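Side-chain contacts in Exo-1,5-alpha-L-arabinofuranobiosidase (Gibberella zeae, PDB 2YDT), which probably hydrolyses 1,5-alpha-L-arabinan from its chain end as an exo-acting glycosidase, releasing arabinobiose: residues A[27-32]-A[343-348]; A[32-37]-A[103-108]; A[119-124]-A[155-160]; A[137-142]-A[166-171]. All coordinates share one frame; numbering follows the deposited sequence. Where two conformers were deposited one is given.

Contact 1: residues A[27-32]-A[343-348]. With AHR (alpha-L-arabinofuranose), chain C.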
loop_
_atom_site.group_PDB
_atom_site.type_symbol
_atom_site.label_atom_id
_atom_site.label_comp_id
_atom_site.label_asym_id
_atom_site.label_seq_id
_atom_site.Cartn_x
_atom_site.Cartn_y
_atom_site.Cartn_z
ATOM N N GLN A 27 -15.735 -2.199 -8.781
ATOM C CA GLN A 27 -16.450 -3.049 -7.823
ATOM C C GLN A 27 -15.643 -3.274 -6.554
ATOM O O GLN A 27 -16.111 -2.992 -5.458
ATOM C CB GLN A 27 -16.993 -4.349 -8.444
ATOM C CG GLN A 27 -17.860 -4.118 -9.681
ATOM C CD GLN A 27 -18.508 -5.385 -10.169
ATOM O OE1 GLN A 27 -17.813 -6.354 -10.420
ATOM N NE2 GLN A 27 -19.855 -5.403 -10.284
ATOM N N VAL A 28 -14.438 -3.795 -6.714
ATOM C CA VAL A 28 -13.445 -3.877 -5.656
ATOM C C VAL A 28 -12.115 -3.458 -6.279
ATOM O O VAL A 28 -11.949 -3.541 -7.507
ATOM C CB VAL A 28 -13.357 -5.262 -5.043
ATOM C CG1 VAL A 28 -14.695 -5.620 -4.354
ATOM C CG2 VAL A 28 -12.921 -6.353 -6.108
ATOM N N LEU A 29 -11.174 -3.009 -5.440
ATOM C CA LEU A 29 -9.839 -2.613 -5.888
ATOM C C LEU A 29 -9.019 -2.426 -4.608
ATOM O O LEU A 29 -9.577 -2.206 -3.524
ATOM C CB LEU A 29 -9.909 -1.286 -6.678
ATOM C CG LEU A 29 -8.701 -0.941 -7.545
ATOM C CD1 LEU A 29 -8.621 -1.884 -8.792
ATOM C CD2 LEU A 29 -8.688 0.542 -7.950
ATOM N N TYR A 30 -7.687 -2.483 -4.713
ATOM C CA TYR A 30 -6.834 -1.956 -3.619
ATOM C C TYR A 30 -6.885 -2.802 -2.369
ATOM O O TYR A 30 -7.269 -2.334 -1.290
ATOM C CB TYR A 30 -7.172 -0.465 -3.330
ATOM C CG TYR A 30 -5.984 0.372 -2.891
ATOM C CD1 TYR A 30 -5.405 1.313 -3.762
ATOM C CD2 TYR A 30 -5.464 0.269 -1.602
ATOM C CE1 TYR A 30 -4.349 2.092 -3.394
ATOM C CE2 TYR A 30 -4.389 1.048 -1.212
ATOM C CZ TYR A 30 -3.846 1.974 -2.094
ATOM O OH TYR A 30 -2.767 2.766 -1.714
ATOM N N ALA A 31 -6.462 -4.061 -2.475
ATOM C CA ALA A 31 -6.462 -4.992 -1.350
ATOM C C ALA A 31 -5.274 -4.745 -0.424
ATOM O O ALA A 31 -4.166 -4.496 -0.888
ATOM C CB ALA A 31 -6.430 -6.474 -1.863
ATOM N N ARG A 32 -5.542 -4.875 0.876
ATOM C CA ARG A 32 -4.511 -4.730 1.910
ATOM C C ARG A 32 -4.687 -5.740 3.021
ATOM O O ARG A 32 -5.807 -5.855 3.572
ATOM C CB ARG A 32 -4.530 -3.296 2.486
ATOM C CG ARG A 32 -4.015 -2.245 1.511
ATOM C CD ARG A 32 -2.538 -2.345 1.267
ATOM N NE ARG A 32 -1.989 -1.263 0.472
ATOM C CZ ARG A 32 -1.828 -1.271 -0.844
ATOM N NH1 ARG A 32 -2.250 -2.260 -1.596
ATOM N NH2 ARG A 32 -1.217 -0.269 -1.415
ATOM N N GLY A 343 -7.899 -7.109 -8.149
ATOM C CA GLY A 343 -8.212 -6.933 -9.538
ATOM C C GLY A 343 -7.606 -5.693 -10.152
ATOM O O GLY A 343 -6.650 -5.090 -9.613
ATOM N N ILE A 344 -8.145 -5.331 -11.311
ATOM C CA ILE A 344 -7.563 -4.319 -12.163
ATOM C C ILE A 344 -8.324 -3.001 -12.154
ATOM O O ILE A 344 -9.493 -2.935 -11.784
ATOM C CB ILE A 344 -7.447 -4.805 -13.631
ATOM C CG1 ILE A 344 -8.832 -5.001 -14.265
ATOM C CG2 ILE A 344 -6.681 -6.133 -13.702
ATOM C CD1 ILE A 344 -8.752 -5.352 -15.771
ATOM N N LEU A 345 -7.633 -1.944 -12.565
ATOM C CA LEU A 345 -8.240 -0.636 -12.727
ATOM C C LEU A 345 -9.456 -0.683 -13.641
ATOM O O LEU A 345 -9.504 -1.534 -14.552
ATOM C CB LEU A 345 -7.217 0.341 -13.316
ATOM C CG LEU A 345 -6.135 0.779 -12.334
ATOM C CD1 LEU A 345 -4.945 1.380 -13.162
ATOM C CD2 LEU A 345 -6.688 1.796 -11.360
ATOM N N PRO A 346 -10.442 0.203 -13.405
ATOM C CA PRO A 346 -11.577 0.209 -14.348
ATOM C C PRO A 346 -11.124 0.640 -15.757
ATOM O O PRO A 346 -10.188 1.452 -15.907
ATOM C CB PRO A 346 -12.546 1.220 -13.708
ATOM C CG PRO A 346 -11.658 2.115 -12.949
ATOM C CD PRO A 346 -10.572 1.285 -12.416
ATOM N N PRO A 347 -11.797 0.101 -16.800
ATOM C CA PRO A 347 -12.962 -0.776 -16.744
ATOM C C PRO A 347 -12.600 -2.221 -16.490
ATOM O O PRO A 347 -11.740 -2.779 -17.179
ATOM C CB PRO A 347 -13.597 -0.607 -18.152
ATOM C CG PRO A 347 -12.485 -0.217 -19.019
ATOM C CD PRO A 347 -11.414 0.438 -18.184
ATOM N N ALA A 348 -13.213 -2.820 -15.463
ATOM C CA ALA A 348 -12.886 -4.165 -15.044
ATOM C C ALA A 348 -13.859 -5.247 -15.502
ATOM O O ALA A 348 -13.663 -6.433 -15.234
ATOM C CB ALA A 348 -12.667 -4.222 -13.493
HETATM O O5 AHR C . -7.485 3.914 -5.674
HETATM C C5 AHR C . -8.389 4.322 -6.715
HETATM C C4 AHR C . -7.671 5.053 -7.824
HETATM O O4 AHR C . -7.087 6.265 -7.391
HETATM C C3 AHR C . -8.617 5.531 -8.941
HETATM O O3 AHR C . -8.966 4.489 -9.887
HETATM C C2 AHR C . -7.770 6.579 -9.622
HETATM O O2 AHR C . -8.498 7.625 -10.282
HETATM C C1 AHR C . -6.940 7.125 -8.491
HETATM O O HOH W 1 -6.457 -4.238 -6.952
#

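Contact 2: residues A[32-37]-A[103-108]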
loop_
_atom_site.group_PDB
_atom_site.type_symbol
_atom_site.label_atom_id
_atom_site.label_comp_id
_atom_site.label_asym_id
_atom_site.label_seq_id
_atom_site.Cartn_x
_atom_site.Cartn_y
_atom_site.Cartn_z
ATOM N N ARG A 32 -5.542 -4.875 0.876
ATOM C CA ARG A 32 -4.511 -4.730 1.910
ATOM C C ARG A 32 -4.687 -5.740 3.021
ATOM O O ARG A 32 -5.807 -5.855 3.572
ATOM C CB ARG A 32 -4.530 -3.296 2.486
ATOM C CG ARG A 32 -4.015 -2.245 1.511
ATOM C CD ARG A 32 -2.538 -2.345 1.267
ATOM N NE ARG A 32 -1.989 -1.263 0.472
ATOM C CZ ARG A 32 -1.828 -1.271 -0.844
ATOM N NH1 ARG A 32 -2.250 -2.260 -1.596
ATOM N NH2 ARG A 32 -1.217 -0.269 -1.415
ATOM N N PRO A 33 -3.578 -6.421 3.421
ATOM C CA PRO A 33 -3.620 -7.376 4.539
ATOM C C PRO A 33 -2.861 -6.886 5.757
ATOM O O PRO A 33 -2.052 -5.967 5.670
ATOM C CB PRO A 33 -2.832 -8.554 3.983
ATOM C CG PRO A 33 -1.759 -7.921 3.218
ATOM C CD PRO A 33 -2.328 -6.590 2.667
ATOM N N LEU A 34 -3.167 -7.508 6.877
ATOM C CA LEU A 34 -2.447 -7.218 8.143
ATOM C C LEU A 34 -2.371 -8.450 9.022
ATOM O O LEU A 34 -3.388 -9.120 9.239
ATOM C CB LEU A 34 -3.171 -6.090 8.897
ATOM C CG LEU A 34 -2.637 -5.717 10.282
ATOM C CD1 LEU A 34 -1.239 -5.075 10.145
ATOM C CD2 LEU A 34 -3.597 -4.794 11.096
ATOM N N GLU A 35 -1.180 -8.720 9.570
ATOM C CA GLU A 35 -1.045 -9.774 10.603
ATOM C C GLU A 35 -0.973 -9.134 11.982
ATOM O O GLU A 35 -0.081 -8.311 12.222
ATOM C CB GLU A 35 0.208 -10.621 10.378
ATOM C CG GLU A 35 0.304 -11.824 11.320
ATOM C CD GLU A 35 1.576 -12.661 11.118
ATOM O OE1 GLU A 35 2.663 -12.057 11.089
ATOM O OE2 GLU A 35 1.459 -13.897 11.014
ATOM N N LEU A 36 -1.871 -9.521 12.879
ATOM C CA LEU A 36 -1.829 -9.060 14.253
ATOM C C LEU A 36 -0.841 -9.863 15.081
ATOM O O LEU A 36 -0.392 -10.929 14.653
ATOM C CB LEU A 36 -3.209 -9.126 14.874
ATOM C CG LEU A 36 -4.355 -8.426 14.144
ATOM C CD1 LEU A 36 -5.619 -8.503 15.019
ATOM C CD2 LEU A 36 -3.948 -6.978 13.795
ATOM N N SER A 37 -0.507 -9.355 16.267
ATOM C CA SER A 37 0.493 -10.007 17.107
ATOM C C SER A 37 0.053 -11.381 17.589
ATOM O O SER A 37 0.919 -12.213 17.909
ATOM C CB SER A 37 0.815 -9.116 18.302
ATOM O OG SER A 37 -0.306 -8.990 19.120
ATOM N N GLY A 103 -0.658 -2.631 19.863
ATOM C CA GLY A 103 -1.671 -3.547 19.426
ATOM C C GLY A 103 -2.941 -2.914 18.897
ATOM O O GLY A 103 -3.798 -3.613 18.400
ATOM N N THR A 104 -3.092 -1.591 19.048
ATOM C CA THR A 104 -4.199 -0.869 18.411
ATOM C C THR A 104 -4.029 -1.106 16.915
ATOM O O THR A 104 -2.913 -1.038 16.391
ATOM C CB THR A 104 -4.123 0.636 18.710
ATOM O OG1 THR A 104 -4.223 0.859 20.139
ATOM C CG2 THR A 104 -5.222 1.407 17.986
ATOM N N VAL A 105 -5.126 -1.359 16.237
ATOM C CA VAL A 105 -5.154 -1.454 14.779
ATOM C C VAL A 105 -5.583 -0.134 14.182
ATOM O O VAL A 105 -6.590 0.431 14.586
ATOM C CB VAL A 105 -6.087 -2.560 14.296
ATOM C CG1 VAL A 105 -6.059 -2.635 12.711
ATOM C CG2 VAL A 105 -5.673 -3.897 14.899
ATOM N N LEU A 106 -4.770 0.406 13.261
ATOM C CA LEU A 106 -5.136 1.579 12.528
ATOM C C LEU A 106 -5.621 1.182 11.116
ATOM O O LEU A 106 -5.134 0.244 10.489
ATOM C CB LEU A 106 -3.964 2.534 12.389
ATOM C CG LEU A 106 -3.310 3.050 13.663
ATOM C CD1 LEU A 106 -2.250 4.138 13.340
ATOM C CD2 LEU A 106 -4.352 3.553 14.651
ATOM N N CYS A 107 -6.606 1.930 10.653
ATOM C CA CYS A 107 -7.026 1.913 9.239
ATOM C C CYS A 107 -6.967 3.346 8.768
ATOM O O CYS A 107 -7.725 4.203 9.259
ATOM C CB CYS A 107 -8.440 1.357 9.093
ATOM S SG CYS A 107 -8.887 1.154 7.296
ATOM N N SER A 108 -6.045 3.654 7.853
ATOM C CA SER A 108 -6.035 4.927 7.199
ATOM C C SER A 108 -6.616 4.768 5.807
ATOM O O SER A 108 -6.675 3.688 5.292
ATOM C CB SER A 108 -4.593 5.477 7.155
ATOM O OG SER A 108 -4.556 6.787 6.630
#

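Contact 3: residues A[119-124]-A[155-160]. With EDG (1,4-dideoxy-1,4-imino-L-arabinitol), chain B.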
loop_
_atom_site.group_PDB
_atom_site.type_symbol
_atom_site.label_atom_id
_atom_site.label_comp_id
_atom_site.label_asym_id
_atom_site.label_seq_id
_atom_site.Cartn_x
_atom_site.Cartn_y
_atom_site.Cartn_z
ATOM N N THR A 119 -10.574 15.314 -1.311
ATOM C CA THR A 119 -9.863 14.160 -0.754
ATOM C C THR A 119 -9.433 14.460 0.667
ATOM O O THR A 119 -9.012 15.559 0.971
ATOM C CB THR A 119 -8.653 13.771 -1.628
ATOM O OG1 THR A 119 -7.943 14.962 -1.994
ATOM C CG2 THR A 119 -9.084 13.079 -2.926
ATOM N N LEU A 120 -9.579 13.485 1.553
ATOM C CA LEU A 120 -9.249 13.679 2.944
ATOM C C LEU A 120 -8.718 12.381 3.564
ATOM O O LEU A 120 -9.490 11.444 3.836
ATOM C CB LEU A 120 -10.480 14.219 3.681
ATOM C CG LEU A 120 -10.403 14.515 5.180
ATOM C CD1 LEU A 120 -9.169 15.336 5.579
ATOM C CD2 LEU A 120 -11.722 15.188 5.615
ATOM N N ILE A 121 -7.401 12.350 3.794
ATOM C CA ILE A 121 -6.770 11.221 4.423
ATOM C C ILE A 121 -7.094 11.271 5.929
ATOM O O ILE A 121 -6.778 12.247 6.611
ATOM C CB ILE A 121 -5.233 11.147 4.142
ATOM C CG1 ILE A 121 -4.995 10.850 2.648
ATOM C CG2 ILE A 121 -4.606 10.090 5.024
ATOM C CD1 ILE A 121 -3.517 11.013 2.188
ATOM N N GLU A 122 -7.658 10.159 6.430
ATOM C CA GLU A 122 -8.142 9.976 7.802
ATOM C C GLU A 122 -7.384 8.869 8.464
ATOM O O GLU A 122 -6.850 7.984 7.794
ATOM C CB GLU A 122 -9.620 9.522 7.796
ATOM C CG GLU A 122 -10.587 10.370 6.957
ATOM C CD GLU A 122 -10.925 11.668 7.634
ATOM O OE1 GLU A 122 -9.979 12.357 8.054
ATOM O OE2 GLU A 122 -12.130 12.013 7.731
ATOM N N VAL A 123 -7.328 8.894 9.793
ATOM C CA VAL A 123 -6.948 7.714 10.582
ATOM C C VAL A 123 -8.104 7.309 11.490
ATOM O O VAL A 123 -8.611 8.144 12.233
ATOM C CB VAL A 123 -5.647 7.914 11.419
ATOM C CG1 VAL A 123 -5.327 6.727 12.330
ATOM C CG2 VAL A 123 -4.487 8.197 10.486
ATOM N N TYR A 124 -8.465 6.031 11.429
ATOM C CA TYR A 124 -9.424 5.361 12.328
ATOM C C TYR A 124 -8.651 4.293 13.104
ATOM O O TYR A 124 -7.623 3.764 12.642
ATOM C CB TYR A 124 -10.583 4.700 11.520
ATOM C CG TYR A 124 -11.634 5.692 11.105
ATOM C CD1 TYR A 124 -11.393 6.595 10.084
ATOM C CD2 TYR A 124 -12.853 5.788 11.787
ATOM C CE1 TYR A 124 -12.357 7.573 9.738
ATOM C CE2 TYR A 124 -13.785 6.717 11.460
ATOM C CZ TYR A 124 -13.567 7.616 10.450
ATOM O OH TYR A 124 -14.526 8.580 10.158
ATOM N N TRP A 155 -3.513 11.320 -1.802
ATOM C CA TRP A 155 -3.831 9.906 -2.015
ATOM C C TRP A 155 -2.913 8.966 -1.258
ATOM O O TRP A 155 -1.775 9.293 -0.937
ATOM C CB TRP A 155 -3.635 9.494 -3.468
ATOM C CG TRP A 155 -3.942 10.461 -4.609
ATOM C CD1 TRP A 155 -3.056 11.359 -5.200
ATOM C CD2 TRP A 155 -5.116 10.484 -5.416
ATOM N NE1 TRP A 155 -3.652 11.946 -6.280
ATOM C CE2 TRP A 155 -4.899 11.414 -6.458
ATOM C CE3 TRP A 155 -6.342 9.816 -5.354
ATOM C CZ2 TRP A 155 -5.860 11.630 -7.481
ATOM C CZ3 TRP A 155 -7.298 10.058 -6.319
ATOM C CH2 TRP A 155 -7.063 10.965 -7.367
ATOM N N GLU A 156 -3.395 7.752 -1.065
ATOM C CA GLU A 156 -2.519 6.568 -0.888
ATOM C C GLU A 156 -1.649 6.551 0.367
ATOM O O GLU A 156 -0.400 6.441 0.265
ATOM C CB GLU A 156 -1.645 6.346 -2.156
ATOM C CG GLU A 156 -2.514 5.999 -3.394
ATOM C CD GLU A 156 -2.033 6.526 -4.753
ATOM O OE1 GLU A 156 -1.039 7.266 -4.839
ATOM O OE2 GLU A 156 -2.706 6.152 -5.753
ATOM N N PRO A 157 -2.277 6.609 1.552
ATOM C CA PRO A 157 -1.483 6.552 2.791
ATOM C C PRO A 157 -0.733 5.254 3.028
ATOM O O PRO A 157 -1.238 4.157 2.750
ATOM C CB PRO A 157 -2.514 6.762 3.901
ATOM C CG PRO A 157 -3.809 6.214 3.282
ATOM C CD PRO A 157 -3.729 6.634 1.824
ATOM N N PHE A 158 0.437 5.372 3.640
ATOM C CA PHE A 158 1.214 4.224 4.099
ATOM C C PHE A 158 1.818 4.587 5.472
ATOM O O PHE A 158 2.418 5.648 5.635
ATOM C CB PHE A 158 2.329 3.816 3.116
ATOM C CG PHE A 158 3.035 2.543 3.513
ATOM C CD1 PHE A 158 2.537 1.328 3.142
ATOM C CD2 PHE A 158 4.196 2.579 4.296
ATOM C CE1 PHE A 158 3.132 0.171 3.537
ATOM C CE2 PHE A 158 4.809 1.435 4.705
ATOM C CZ PHE A 158 4.282 0.210 4.341
ATOM N N LEU A 159 1.644 3.703 6.452
ATOM C CA LEU A 159 2.068 3.965 7.848
ATOM C C LEU A 159 3.265 3.134 8.269
ATOM O O LEU A 159 3.338 1.946 7.997
ATOM C CB LEU A 159 0.906 3.661 8.816
ATOM C CG LEU A 159 -0.275 4.629 8.752
ATOM C CD1 LEU A 159 -1.547 3.936 9.354
ATOM C CD2 LEU A 159 0.016 5.937 9.453
ATOM N N MET A 160 4.185 3.762 9.004
ATOM C CA MET A 160 5.337 3.058 9.560
ATOM C C MET A 160 5.892 3.828 10.772
ATOM O O MET A 160 6.007 5.047 10.751
ATOM C CB MET A 160 6.442 2.953 8.502
ATOM C CG MET A 160 7.589 2.041 8.918
ATOM S SD MET A 160 8.989 2.062 7.753
ATOM C CE MET A 160 9.667 3.655 8.126
HETATM O "O2'" EDG B . -0.041 8.066 -7.145
HETATM C "C2'" EDG B . -0.936 8.152 -8.290
HETATM C "C1'" EDG B . -1.241 6.759 -8.804
HETATM N "N4'" EDG B . -2.669 6.550 -8.527
HETATM C "C3'" EDG B . -2.286 8.802 -7.957
HETATM O "O3'" EDG B . -2.447 10.135 -8.488
HETATM C "C4'" EDG B . -3.319 7.853 -8.593
HETATM C "C5'" EDG B . -4.686 7.865 -7.967
HETATM O "O5'" EDG B . -5.554 7.156 -8.839
#

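Contact 4: residues A[137-142]-A[166-171]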
loop_
_atom_site.group_PDB
_atom_site.type_symbol
_atom_site.label_atom_id
_atom_site.label_comp_id
_atom_site.label_asym_id
_atom_site.label_seq_id
_atom_site.Cartn_x
_atom_site.Cartn_y
_atom_site.Cartn_z
ATOM N N SER A 137 -8.175 11.042 13.805
ATOM C CA SER A 137 -7.826 12.360 13.319
ATOM C C SER A 137 -7.880 12.501 11.809
ATOM O O SER A 137 -7.749 11.508 11.083
ATOM C CB SER A 137 -6.423 12.778 13.819
ATOM O OG SER A 137 -5.405 11.896 13.345
ATOM N N HIS A 138 -8.064 13.752 11.366
ATOM C CA HIS A 138 -7.819 14.166 9.991
ATOM C C HIS A 138 -6.331 14.425 9.775
ATOM O O HIS A 138 -5.656 15.054 10.613
ATOM C CB HIS A 138 -8.576 15.463 9.711
ATOM C CG HIS A 138 -10.051 15.357 9.893
ATOM N ND1 HIS A 138 -10.824 14.441 9.208
ATOM C CD2 HIS A 138 -10.915 16.095 10.643
ATOM C CE1 HIS A 138 -12.100 14.629 9.512
ATOM N NE2 HIS A 138 -12.183 15.621 10.389
ATOM N N VAL A 139 -5.786 13.881 8.696
ATOM C CA VAL A 139 -4.375 14.056 8.373
ATOM C C VAL A 139 -4.129 15.096 7.300
ATOM O O VAL A 139 -3.377 16.060 7.501
ATOM C CB VAL A 139 -3.735 12.737 7.957
ATOM C CG1 VAL A 139 -2.159 12.917 7.771
ATOM C CG2 VAL A 139 -4.064 11.607 9.005
ATOM N N ALA A 140 -4.724 14.908 6.136
ATOM C CA ALA A 140 -4.403 15.753 4.981
ATOM C C ALA A 140 -5.615 15.942 4.105
ATOM O O ALA A 140 -6.206 14.977 3.667
ATOM C CB ALA A 140 -3.259 15.120 4.151
ATOM N N LEU A 141 -5.968 17.199 3.862
ATOM C CA LEU A 141 -7.050 17.569 2.947
ATOM C C LEU A 141 -6.496 18.003 1.631
ATOM O O LEU A 141 -5.519 18.794 1.577
ATOM C CB LEU A 141 -7.817 18.758 3.525
ATOM C CG LEU A 141 -9.011 19.322 2.784
ATOM C CD1 LEU A 141 -10.199 18.385 2.736
ATOM C CD2 LEU A 141 -9.422 20.664 3.456
ATOM N N GLY A 142 -7.102 17.511 0.559
ATOM C CA GLY A 142 -6.799 17.904 -0.780
ATOM C C GLY A 142 -8.048 18.130 -1.627
ATOM O O GLY A 142 -9.204 18.047 -1.168
ATOM N N LEU A 166 5.318 8.127 14.570
ATOM C CA LEU A 166 4.579 7.379 13.528
ATOM C C LEU A 166 4.599 8.255 12.261
ATOM O O LEU A 166 4.261 9.437 12.294
ATOM C CB LEU A 166 3.151 7.080 13.969
ATOM C CG LEU A 166 2.216 6.406 12.955
ATOM C CD1 LEU A 166 2.666 4.969 12.682
ATOM C CD2 LEU A 166 0.742 6.468 13.429
ATOM N N ILE A 167 5.032 7.668 11.150
ATOM C CA ILE A 167 5.118 8.377 9.869
ATOM C C ILE A 167 4.000 7.910 8.942
ATOM O O ILE A 167 3.758 6.712 8.816
ATOM C CB ILE A 167 6.481 8.137 9.157
ATOM C CG1 ILE A 167 7.648 8.366 10.131
ATOM C CG2 ILE A 167 6.613 9.023 7.910
ATOM C CD1 ILE A 167 8.974 8.014 9.579
ATOM N N LEU A 168 3.334 8.864 8.306
ATOM C CA LEU A 168 2.316 8.596 7.301
ATOM C C LEU A 168 2.798 9.211 6.014
ATOM O O LEU A 168 2.884 10.428 5.877
ATOM C CB LEU A 168 0.945 9.123 7.729
ATOM C CG LEU A 168 -0.249 8.585 6.953
ATOM C CD1 LEU A 168 -1.553 8.737 7.748
ATOM C CD2 LEU A 168 -0.365 9.289 5.596
ATOM N N TYR A 169 3.130 8.323 5.069
ATOM C CA TYR A 169 3.607 8.662 3.728
ATOM C C TYR A 169 2.443 8.675 2.776
ATOM O O TYR A 169 1.550 7.831 2.864
ATOM C CB TYR A 169 4.571 7.586 3.237
ATOM C CG TYR A 169 5.823 7.390 4.057
ATOM C CD1 TYR A 169 6.995 8.094 3.763
ATOM C CD2 TYR A 169 5.877 6.448 5.050
ATOM C CE1 TYR A 169 8.160 7.902 4.502
ATOM C CE2 TYR A 169 7.031 6.268 5.801
ATOM C CZ TYR A 169 8.156 6.978 5.504
ATOM O OH TYR A 169 9.306 6.749 6.251
ATOM N N TYR A 170 2.410 9.650 1.858
ATOM C CA TYR A 170 1.367 9.682 0.868
ATOM C C TYR A 170 1.765 10.428 -0.414
ATOM O O TYR A 170 2.916 10.897 -0.528
ATOM C CB TYR A 170 0.088 10.258 1.500
ATOM C CG TYR A 170 0.179 11.669 2.074
ATOM C CD1 TYR A 170 -0.292 12.769 1.359
ATOM C CD2 TYR A 170 0.666 11.891 3.363
ATOM C CE1 TYR A 170 -0.312 14.032 1.898
ATOM C CE2 TYR A 170 0.677 13.183 3.908
ATOM C CZ TYR A 170 0.191 14.245 3.160
ATOM O OH TYR A 170 0.175 15.543 3.690
ATOM N N SER A 171 0.843 10.460 -1.371
ATOM C CA SER A 171 0.957 11.131 -2.670
ATOM C C SER A 171 0.227 12.464 -2.620
ATOM O O SER A 171 -0.892 12.537 -2.107
ATOM C CB SER A 171 0.347 10.259 -3.777
ATOM O OG SER A 171 0.877 8.932 -3.761
#

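Contact 1: residues A[27-32]-A[343-348]
L29 meets L345 at the rim of the arabinofuranose pocket of a six-bladed beta-propeller. L29 lies near the start of the innermost strand of one blade. L345 lies in the loop that joins strands 336-341 and 354-360 of the neighbouring blade. The two side chains cross obliquely, with CD2 of L29 4.1 Å from CD2 of L345. Both branches of L29 are used. CD1 is set against the loop backbone, 3.3 Å from the O of I344. CD2 instead touches the sugar, 4.0 Å from its C5. A chi1 of -163°, with CG opposite the backbone N, carries this fork across to the loop. L345 turns its CD2 to the same sugar, 3.8 Å from O3. No direct hydrogen bond joins the segments, but N352 ND2 bonds to the O of both V28 and I344. One water accepts from Y30 N and also lies close to G343 O. The Y30 ring also lines the pocket and meets the sugar O5 obliquely. Its CE2 sits over the centre of the R32 guanidinium, 3.4 Å above the plane. NH1 of R32 donates to the O of A31 at 3.0 Å, from above the carbonyl plane, with an N-H...O angle of 158°.

Contact 2: residues A[32-37]-A[103-108]
At the seam between two adjacent blades of the beta-propeller, V105 meets L34 and L36. L34 belongs to the innermost strand of its blade, and L36 follows just after that strand ends. V105 begins the second strand of the next blade. Each methyl of V105 takes one leucine. CG1 of V105 lies 3.7 Å from CD2 of L34, and CG2 of V105 lies 3.7 Å from CD2 of L36. The approaches differ. L34 and V105 lie alongside, pointing opposite ways, whereas L36 comes in roughly perpendicular to V105. The first torsions help. L34 has CG opposite its backbone N (chi1 176°). L36 has CG opposite its carbonyl carbon (chi1 -54°) and turns back toward L34. The two CD2 methyls, of L34 and of L36, come within 3.5 Å of each other. V105 faces two methyls that touch each other. The contact is wholly apolar, with no hydrogen bond between the segments. Polar ties lie beside it. S37 N bonds to E92 OE2 of the next blade, and E35 OE1 bonds to Q331 N on the other flank. L36 also packs on K129 and V105 on W133. Strand 28-35 pairs with strand 41-47 in its own sheet, and strand 105-111 runs between strands 87-92 and 119-126.

Contact 3: residues A[119-124]-A[155-160]
W155 and E156 line the iminosugar pocket, and I121 of the adjacent blade packs against the backbone of W155 and the ring of P157. CD1 of I121 rests on the W155 backbone, 4.0 Å from its O. The other branch, CG2 of I121, is 4.1 Å from CB of P157. The side chains of I121 and P157 run antiparallel past one another. With CG1 opposite its carbonyl carbon (chi1 -67°), I121 directs CD1 to W155 and CG2 to P157. No hydrogen bond joins the segments, and the contact is buried. It is a blade-to-blade contact of the six-bladed beta-propeller. Strand 119-126 is the third strand of one blade, and strand 154-162 is the innermost strand of the next. That innermost strand brings W155 and E156 to the ligand. The indole lays one face against the iminosugar, with C5' 3.5 Å above the plane of the W155 ring and over its centre. The ligand O3' also lies over this face, while W155 NE1 is hydrogen-bonded to Q173 OE1. E156 reaches the ligand with both carboxylate oxygens. The ligand O2' donates to E156 OE1 at 2.6 Å, and N4' of the ligand lies 2.8 Å from E156 OE2. A bend at chi2 of E156 (145°) helps bring the carboxylate there. OE1 of E156 has a second partner in S171 OG, a further pocket residue that helps fix the carboxylate. The backbone N of E156 is hydrogen-bonded to Q87 OE1 of the preceding blade's innermost strand.

Contact 4: residues A[137-142]-A[166-171]
V139, A140 and Y170 bury the most surface here, and L168 completes the group. V139 meets L168 tip to tip, with CG2 of V139 4.0 Å from CD1 of L168. One residue on, A140 sets its methyl beside the outer end of the Y170 ring. CB of A140 is 3.5 Å from OH of Y170 and 3.7 Å from its CZ. The methyl comes in obliquely to the ring. The Y170 ring is lifted to it by a chi1 of 59°, the crowded position, with CG between the backbone N and the carbonyl carbon. Two neighbouring residues can face the same way because V139 and A140 form a classic beta bulge opposite I121. Strand 134-142 is the outermost strand of one propeller blade, and it packs on strand 165-172, the second strand of the next. The Y170 hydroxyl bonds to Q186 OE1 and to NH2 of R174, and NH1 of R174 bonds to the O of L141. I121 touches both V139 and Y170. L168 also packs on P157 and L159 of its own blade's innermost strand.

How the contacts relate
From the N terminus, strand 28-35 serves contact 1 with residues 27-32 and contact 2 with residues 32-37. Contact 2 closes first, at residues 103-108, and ties the first blade to the second. Contacts 3 and 4 come later in the chain and cross, their segments alternating as 119-124, 137-142, 155-160 and 166-171. Both join the second blade to the third, with centres 5 Å apart. They meet where the O of W155 packs on CB of Y170. S108 of contact 2 packs on I121 and P157 of contact 3. Contact 1 closes last, at residues 343-348, enclosing the others. It joins the first blade to the blade completed by both chain ends.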